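Local coordinates for protein probable benzoylformate decarboxylase (Rhodococcus jostii, PDB 7ORX) that belongs to the thiamine diphosphate-dependent enzymes, whose paired cofactor-binding domains hold thiamine diphosphate between neighbouring subunits, at residues Y44-M56 and G437-I449. Residues are numbered along the deposited sequence; the frame is centred on the assembly and turned at random.
Sequences YVLGLHEGAVLSM and GITALWSAAQYKI. With TPP (thiamine diphosphate), chain K.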
# COMPACT_ATOMS: atom_id res chain seq x y z
N TYR C 44 29.37 16.02 4.47
CA TYR C 44 28.78 14.67 4.54
C TYR C 44 29.14 14.08 5.90
O TYR C 44 30.31 14.16 6.33
CB TYR C 44 29.29 13.82 3.38
CG TYR C 44 28.64 12.48 3.22
CD1 TYR C 44 27.47 12.31 2.50
CD2 TYR C 44 29.23 11.35 3.77
CE1 TYR C 44 26.91 11.05 2.31
CE2 TYR C 44 28.67 10.09 3.62
CZ TYR C 44 27.52 9.93 2.86
OH TYR C 44 26.99 8.67 2.73
N VAL C 45 28.17 13.52 6.61
CA VAL C 45 28.43 12.88 7.92
C VAL C 45 28.12 11.38 7.78
O VAL C 45 26.99 11.00 7.66
CB VAL C 45 27.61 13.56 9.02
CG1 VAL C 45 27.93 12.91 10.34
CG2 VAL C 45 27.87 15.06 9.11
N LEU C 46 29.15 10.57 7.70
CA LEU C 46 28.99 9.11 7.53
C LEU C 46 28.59 8.47 8.87
O LEU C 46 29.17 8.83 9.92
CB LEU C 46 30.32 8.58 6.98
CG LEU C 46 30.48 7.07 6.90
CD1 LEU C 46 29.50 6.46 5.90
CD2 LEU C 46 31.91 6.72 6.53
N GLY C 47 27.63 7.56 8.83
CA GLY C 47 27.29 6.63 9.93
C GLY C 47 27.44 5.20 9.43
O GLY C 47 27.22 4.98 8.22
N LEU C 48 27.88 4.26 10.29
CA LEU C 48 28.26 2.89 9.85
C LEU C 48 27.03 2.00 9.65
O LEU C 48 27.21 0.84 9.22
CB LEU C 48 29.19 2.27 10.88
CG LEU C 48 30.44 3.07 11.15
CD1 LEU C 48 31.22 2.42 12.23
CD2 LEU C 48 31.30 3.12 9.94
N HIS C 49 25.84 2.56 9.91
CA HIS C 49 24.57 1.84 10.07
C HIS C 49 23.47 2.88 9.85
O HIS C 49 23.62 4.01 10.29
CB HIS C 49 24.56 1.14 11.44
CG HIS C 49 23.33 0.35 11.67
ND1 HIS C 49 23.12 -0.86 11.04
CD2 HIS C 49 22.20 0.62 12.36
CE1 HIS C 49 21.90 -1.31 11.31
NE2 HIS C 49 21.31 -0.41 12.12
N GLU C 50 22.42 2.53 9.11
CA GLU C 50 21.46 3.52 8.56
C GLU C 50 20.57 4.03 9.68
O GLU C 50 20.17 5.19 9.62
CB GLU C 50 20.65 2.88 7.45
CG GLU C 50 21.47 2.56 6.22
CD GLU C 50 22.31 1.27 6.21
OE1 GLU C 50 22.33 0.51 7.25
OE2 GLU C 50 22.96 1.01 5.14
N GLY C 51 20.26 3.19 10.65
CA GLY C 51 19.47 3.61 11.83
C GLY C 51 20.18 4.68 12.64
O GLY C 51 19.54 5.66 13.08
N ALA C 52 21.49 4.54 12.79
CA ALA C 52 22.35 5.56 13.42
C ALA C 52 22.35 6.82 12.56
O ALA C 52 22.12 7.90 13.11
CB ALA C 52 23.74 4.99 13.59
N VAL C 53 22.57 6.68 11.25
CA VAL C 53 22.57 7.83 10.30
C VAL C 53 21.30 8.65 10.53
O VAL C 53 21.31 9.87 10.63
CB VAL C 53 22.60 7.32 8.86
CG1 VAL C 53 22.18 8.38 7.86
CG2 VAL C 53 23.95 6.73 8.51
N LEU C 54 20.20 7.94 10.57
CA LEU C 54 18.92 8.62 10.46
C LEU C 54 18.60 9.24 11.82
O LEU C 54 18.13 10.40 11.85
CB LEU C 54 17.91 7.60 9.98
CG LEU C 54 16.64 8.27 9.55
CD1 LEU C 54 16.22 7.76 8.19
CD2 LEU C 54 15.58 8.11 10.64
N SER C 55 18.89 8.53 12.90
CA SER C 55 18.73 9.07 14.27
C SER C 55 19.66 10.27 14.51
O SER C 55 19.21 11.21 15.17
CB SER C 55 18.96 8.00 15.29
OG SER C 55 17.87 7.10 15.35
N MET C 56 20.90 10.24 13.99
CA MET C 56 21.81 11.41 14.03
C MET C 56 21.14 12.60 13.31
O MET C 56 21.16 13.72 13.84
CB MET C 56 23.15 11.11 13.34
CG MET C 56 24.22 10.60 14.25
SD MET C 56 25.67 9.84 13.40
CE MET C 56 25.99 11.20 12.30
N GLY C 437 22.11 1.83 18.86
CA GLY C 437 22.78 2.91 18.12
C GLY C 437 24.25 3.08 18.42
O GLY C 437 24.77 4.19 18.31
N ILE C 438 24.94 2.00 18.78
CA ILE C 438 26.31 2.00 19.39
C ILE C 438 27.29 2.55 18.37
O ILE C 438 28.23 3.26 18.76
CB ILE C 438 26.68 0.57 19.84
CG1 ILE C 438 27.89 0.56 20.79
CG2 ILE C 438 26.89 -0.36 18.66
CD1 ILE C 438 27.61 1.18 22.15
N THR C 439 27.08 2.26 17.09
CA THR C 439 28.02 2.63 16.01
C THR C 439 28.06 4.16 15.83
O THR C 439 28.99 4.60 15.20
CB THR C 439 27.62 2.01 14.67
OG1 THR C 439 26.32 2.53 14.37
CG2 THR C 439 27.59 0.50 14.70
N ALA C 440 27.11 4.93 16.34
CA ALA C 440 27.17 6.41 16.26
C ALA C 440 28.36 6.93 17.05
O ALA C 440 28.74 8.10 16.84
CB ALA C 440 25.92 7.03 16.76
N LEU C 441 28.94 6.11 17.92
CA LEU C 441 30.15 6.53 18.67
C LEU C 441 31.30 6.76 17.69
O LEU C 441 32.07 7.71 17.90
CB LEU C 441 30.50 5.46 19.69
CG LEU C 441 29.64 5.43 20.94
CD1 LEU C 441 30.12 4.30 21.84
CD2 LEU C 441 29.69 6.78 21.66
N TRP C 442 31.42 5.91 16.67
CA TRP C 442 32.43 6.06 15.58
C TRP C 442 32.30 7.44 14.93
O TRP C 442 33.33 8.11 14.82
CB TRP C 442 32.24 4.97 14.54
CG TRP C 442 33.27 5.03 13.46
CD1 TRP C 442 34.51 4.47 13.50
CD2 TRP C 442 33.14 5.66 12.18
NE1 TRP C 442 35.17 4.71 12.33
CE2 TRP C 442 34.34 5.42 11.49
CE3 TRP C 442 32.15 6.39 11.55
CZ2 TRP C 442 34.57 5.91 10.20
CZ3 TRP C 442 32.37 6.86 10.27
CH2 TRP C 442 33.56 6.63 9.61
N SER C 443 31.09 7.85 14.59
CA SER C 443 30.83 9.16 13.96
C SER C 443 31.32 10.27 14.89
O SER C 443 32.04 11.14 14.44
CB SER C 443 29.40 9.30 13.58
OG SER C 443 29.09 8.32 12.58
N ALA C 444 31.04 10.19 16.17
CA ALA C 444 31.51 11.18 17.16
C ALA C 444 33.03 11.24 17.16
O ALA C 444 33.62 12.36 17.26
CB ALA C 444 30.96 10.81 18.50
N ALA C 445 33.67 10.07 17.10
CA ALA C 445 35.15 9.99 17.12
C ALA C 445 35.70 10.62 15.85
O ALA C 445 36.48 11.57 16.00
CB ALA C 445 35.61 8.56 17.25
N GLN C 446 35.31 10.10 14.68
CA GLN C 446 35.72 10.62 13.35
C GLN C 446 35.53 12.14 13.26
O GLN C 446 36.43 12.76 12.77
CB GLN C 446 34.89 10.02 12.21
CG GLN C 446 35.28 8.58 11.90
CD GLN C 446 36.75 8.48 11.59
OE1 GLN C 446 37.23 9.02 10.58
NE2 GLN C 446 37.49 7.78 12.42
N TYR C 447 34.39 12.69 13.65
CA TYR C 447 34.07 14.11 13.33
C TYR C 447 34.36 14.97 14.55
O TYR C 447 34.02 16.15 14.48
CB TYR C 447 32.64 14.27 12.80
CG TYR C 447 32.43 13.55 11.49
CD1 TYR C 447 32.98 14.02 10.33
CD2 TYR C 447 31.72 12.38 11.43
CE1 TYR C 447 32.80 13.37 9.12
CE2 TYR C 447 31.54 11.69 10.24
CZ TYR C 447 32.10 12.18 9.08
OH TYR C 447 31.95 11.47 7.93
N LYS C 448 34.95 14.39 15.60
CA LYS C 448 35.47 15.13 16.78
C LYS C 448 34.33 15.92 17.41
O LYS C 448 34.49 17.12 17.64
CB LYS C 448 36.62 16.04 16.35
CG LYS C 448 38.01 15.64 16.83
CD LYS C 448 38.60 16.68 17.77
CE LYS C 448 39.99 16.33 18.28
NZ LYS C 448 40.54 17.40 19.15
N ILE C 449 33.25 15.23 17.73
CA ILE C 449 31.98 15.83 18.23
C ILE C 449 31.93 15.64 19.73
O ILE C 449 31.76 14.51 20.22
CB ILE C 449 30.80 15.15 17.53
CG1 ILE C 449 30.91 15.28 16.01
CG2 ILE C 449 29.48 15.67 18.09
CD1 ILE C 449 29.87 14.52 15.26
N1' TPP K . 24.41 -0.50 3.49
C2' TPP K . 23.79 -1.68 3.39
CM2 TPP K . 22.80 -2.05 4.45
N3' TPP K . 23.97 -2.56 2.41
C4' TPP K . 24.85 -2.24 1.45
N4' TPP K . 25.02 -3.13 0.45
C5' TPP K . 25.57 -1.02 1.47
C6' TPP K . 25.29 -0.18 2.53
C7' TPP K . 26.57 -0.66 0.40
N3 TPP K . 27.77 -1.51 0.42
C2 TPP K . 27.89 -2.60 -0.33
S1 TPP K . 29.53 -2.99 -0.58
C5 TPP K . 29.95 -2.00 0.79
C4 TPP K . 28.90 -1.24 1.20
CM4 TPP K . 28.90 -0.25 2.33
C6 TPP K . 31.33 -2.06 1.39
C7 TPP K . 31.43 -2.99 2.60
O7 TPP K . 32.79 -2.96 3.11
PA TPP K . 33.52 -4.31 3.60
O1A TPP K . 32.53 -5.22 4.24
O2A TPP K . 34.71 -3.78 4.32
O3A TPP K . 33.97 -5.08 2.27
PB TPP K . 35.22 -4.85 1.31
O1B TPP K . 35.81 -6.21 1.01
O2B TPP K . 34.65 -4.19 0.09
O3B TPP K . 36.17 -3.95 2.08
O HOH W 1 27.93 5.56 12.95
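Helix 440-447 crosses helix 50-56 at -62°, their axes 10.4 Å apart, and passes strand 44-46 at 9.1 Å, so that L46 and L48 meet W442 while S443 and Y447 face the strand's backbone. Two side-chain hydroxyls grip L46: its N-H points almost straight (173°) at Y447 OH, 3.0 Å away, and S443 OG donates to L46 O over 2.7 Å, in the carbonyl plane on a lone pair. A buried water extends this grip past the strand end, accepting from L48 N and donating to T439 O and S443 OG. W442 has its CG anti to the backbone N (chi1 -177°), which carries the indole to the leucines. L48 CD2 sits over the six-membered ring, 3.8 Å from its centroid, in a CH-pi contact, and Q446 CG lies on the opposite face. L46 CD2 comes to 3.5 Å from W442 CH2. M56 SD packs 3.8 Å from S443 CB, and A52 CB approaches T439 OG1. The contact joins the N-terminal and C-terminal TPP-binding domains: strand 43-46 is the outermost strand of its parallel sheet within the chain, next to strand 22-25, while E50, just after the N-cap residue H49, reaches thiamine diphosphate N1' with OE2 (2.7 Å). Helix 486-493 adds Y493 against L48, T439 and W442, and W442 NE1 hydrogen-bonds to P482 O of the second subunit, across the interface where H49 also meets H49 of that subunit.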